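Acyl-CoA thioester hydrolase ybgC (PDB 3GRH) is an outer membrane lipoprotein of the pectinesterase family, a putative thioesterase that neither binds pectin nor shows pectinesterase activity. Local coordinates at residues N247-T252 with G286-D291. Sequence-based numbering, arbitrary orientation.
Sequences NTFFVT and GAVVFD
Phe249 and Phe290 meet ring to ring inside the beta-helix. Phe249 CE2 lies 3.8 Å from Phe290 CZ, and its CD2 lies 4.0 Å from the same atom. Phe290 CZ sits at the edge of the Phe249 ring, near its plane. The CB of Phe249 points toward strand 287-291, and with CG anti to the backbone N (chi1 -179°) the ring reaches across to Phe290. On the same strand as Phe290, Val288 sets CG1 over one face of the Phe290 ring, offset toward the rim. This CG1 also lies 4.5 Å from Phe249 CE2, at that ring's edge.

The aliphatic contact is Val251 with Val288. Val288 CG2 touches both methyls of Val251, at 3.8 Å from CG2 and 3.9 Å from CG1. Gly286 passes close by, with its N 4.4 Å from Val251 CG2.

Val270 and Thr230 on adjoining strands also pack on Phe249. With an alanine at Phe249 the ring is gone, and a gap would probably open beside Phe290 CZ and Val288 CG1. The axes of the two short strand segments come no nearer than 9.5 Å, and no hydrogen bond joins the segments. Two walls of the pectinesterase-type right-handed beta-helix are therefore joined here by apolar side chains in its buried interior.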
loop_
_atom_site.group_PDB
_atom_site.type_symbol
_atom_site.label_atom_id
_atom_site.label_comp_id
_atom_site.label_asym_id
_atom_site.label_seq_id
_atom_site.Cartn_x
_atom_site.Cartn_y
_atom_site.Cartn_z
ATOM N N ASN A 247 -8.613 -4.305 -2.470
ATOM C CA ASN A 247 -7.628 -3.332 -2.948
ATOM C C ASN A 247 -7.550 -2.105 -2.027
ATOM O O ASN A 247 -7.360 -0.972 -2.520
ATOM C CB ASN A 247 -7.945 -2.863 -4.365
ATOM C CG ASN A 247 -7.873 -3.950 -5.401
ATOM O OD1 ASN A 247 -8.899 -4.244 -6.056
ATOM N ND2 ASN A 247 -6.699 -4.553 -5.580
ATOM N N THR A 248 -7.498 -2.293 -0.703
ATOM C CA THR A 248 -7.394 -1.229 0.228
ATOM C C THR A 248 -6.286 -0.188 0.014
ATOM O O THR A 248 -6.573 1.002 0.016
ATOM C CB THR A 248 -7.232 -1.863 1.600
ATOM O OG1 THR A 248 -8.366 -2.705 1.862
ATOM C CG2 THR A 248 -7.151 -0.808 2.634
ATOM N N PHE A 249 -5.069 -0.659 -0.191
ATOM C CA PHE A 249 -3.905 0.189 -0.367
ATOM C C PHE A 249 -3.308 -0.146 -1.735
ATOM O O PHE A 249 -3.009 -1.297 -1.983
ATOM C CB PHE A 249 -2.958 -0.082 0.780
ATOM C CG PHE A 249 -1.698 0.767 0.741
ATOM C CD1 PHE A 249 -1.725 2.136 0.416
ATOM C CD2 PHE A 249 -0.502 0.230 1.082
ATOM C CE1 PHE A 249 -0.563 2.893 0.452
ATOM C CE2 PHE A 249 0.661 0.996 1.081
ATOM C CZ PHE A 249 0.626 2.289 0.789
ATOM N N PHE A 250 -3.137 0.870 -2.606
ATOM C CA PHE A 250 -2.672 0.658 -3.965
ATOM C C PHE A 250 -1.500 1.587 -4.196
ATOM O O PHE A 250 -1.614 2.788 -3.981
ATOM C CB PHE A 250 -3.776 0.982 -4.953
ATOM C CG PHE A 250 -3.708 0.156 -6.202
ATOM C CD1 PHE A 250 -4.631 -0.825 -6.421
ATOM C CD2 PHE A 250 -2.628 0.226 -7.048
ATOM C CE1 PHE A 250 -4.552 -1.661 -7.543
ATOM C CE2 PHE A 250 -2.518 -0.584 -8.172
ATOM C CZ PHE A 250 -3.478 -1.519 -8.433
ATOM N N VAL A 251 -0.350 1.043 -4.558
ATOM C CA VAL A 251 0.714 1.905 -4.976
ATOM C C VAL A 251 0.901 1.785 -6.465
ATOM O O VAL A 251 0.681 0.746 -7.044
ATOM C CB VAL A 251 1.980 1.586 -4.319
ATOM C CG1 VAL A 251 1.829 1.926 -2.790
ATOM C CG2 VAL A 251 2.332 0.136 -4.400
ATOM N N THR A 252 1.206 2.885 -7.118
ATOM C CA THR A 252 1.507 2.819 -8.504
ATOM C C THR A 252 2.679 3.718 -8.815
ATOM O O THR A 252 3.200 4.431 -7.946
ATOM C CB THR A 252 0.347 3.246 -9.451
ATOM O OG1 THR A 252 0.484 4.640 -9.764
ATOM C CG2 THR A 252 -1.098 2.956 -8.962
ATOM N N GLY A 286 5.671 -0.516 -7.186
ATOM C CA GLY A 286 6.431 0.451 -6.404
ATOM C C GLY A 286 7.184 -0.358 -5.372
ATOM O O GLY A 286 6.850 -1.515 -5.097
ATOM N N ALA A 287 8.211 0.254 -4.794
ATOM C CA ALA A 287 8.972 -0.329 -3.766
ATOM C C ALA A 287 8.397 0.174 -2.442
ATOM O O ALA A 287 8.435 1.421 -2.176
ATOM C CB ALA A 287 10.352 0.129 -3.883
ATOM N N VAL A 288 7.865 -0.722 -1.637
ATOM C CA VAL A 288 7.188 -0.319 -0.393
ATOM C C VAL A 288 7.762 -1.136 0.717
ATOM O O VAL A 288 7.814 -2.360 0.604
ATOM C CB VAL A 288 5.669 -0.537 -0.419
ATOM C CG1 VAL A 288 5.047 0.155 0.831
ATOM C CG2 VAL A 288 5.100 0.021 -1.735
ATOM N N VAL A 289 8.158 -0.507 1.820
ATOM C CA VAL A 289 8.605 -1.164 3.033
ATOM C C VAL A 289 7.572 -0.947 4.109
ATOM O O VAL A 289 7.212 0.199 4.327
ATOM C CB VAL A 289 9.967 -0.670 3.461
ATOM C CG1 VAL A 289 10.307 -1.232 4.866
ATOM C CG2 VAL A 289 11.108 -1.001 2.467
ATOM N N PHE A 290 7.079 -2.018 4.712
ATOM C CA PHE A 290 6.110 -1.984 5.819
ATOM C C PHE A 290 6.864 -2.422 7.024
ATOM O O PHE A 290 7.336 -3.544 7.055
ATOM C CB PHE A 290 5.002 -2.998 5.554
ATOM C CG PHE A 290 4.183 -2.700 4.358
ATOM C CD1 PHE A 290 3.090 -1.861 4.500
ATOM C CD2 PHE A 290 4.449 -3.267 3.127
ATOM C CE1 PHE A 290 2.286 -1.573 3.444
ATOM C CE2 PHE A 290 3.620 -2.945 2.054
ATOM C CZ PHE A 290 2.562 -2.064 2.239
ATOM N N ASP A 291 6.978 -1.583 8.037
ATOM C CA ASP A 291 7.681 -1.925 9.283
ATOM C C ASP A 291 6.691 -1.779 10.446
ATOM O O ASP A 291 5.981 -0.758 10.549
ATOM C CB ASP A 291 8.913 -1.106 9.459
ATOM C CG ASP A 291 9.860 -1.642 10.554
ATOM O OD1 ASP A 291 10.954 -1.044 10.698
ATOM O OD2 ASP A 291 9.571 -2.639 11.268
#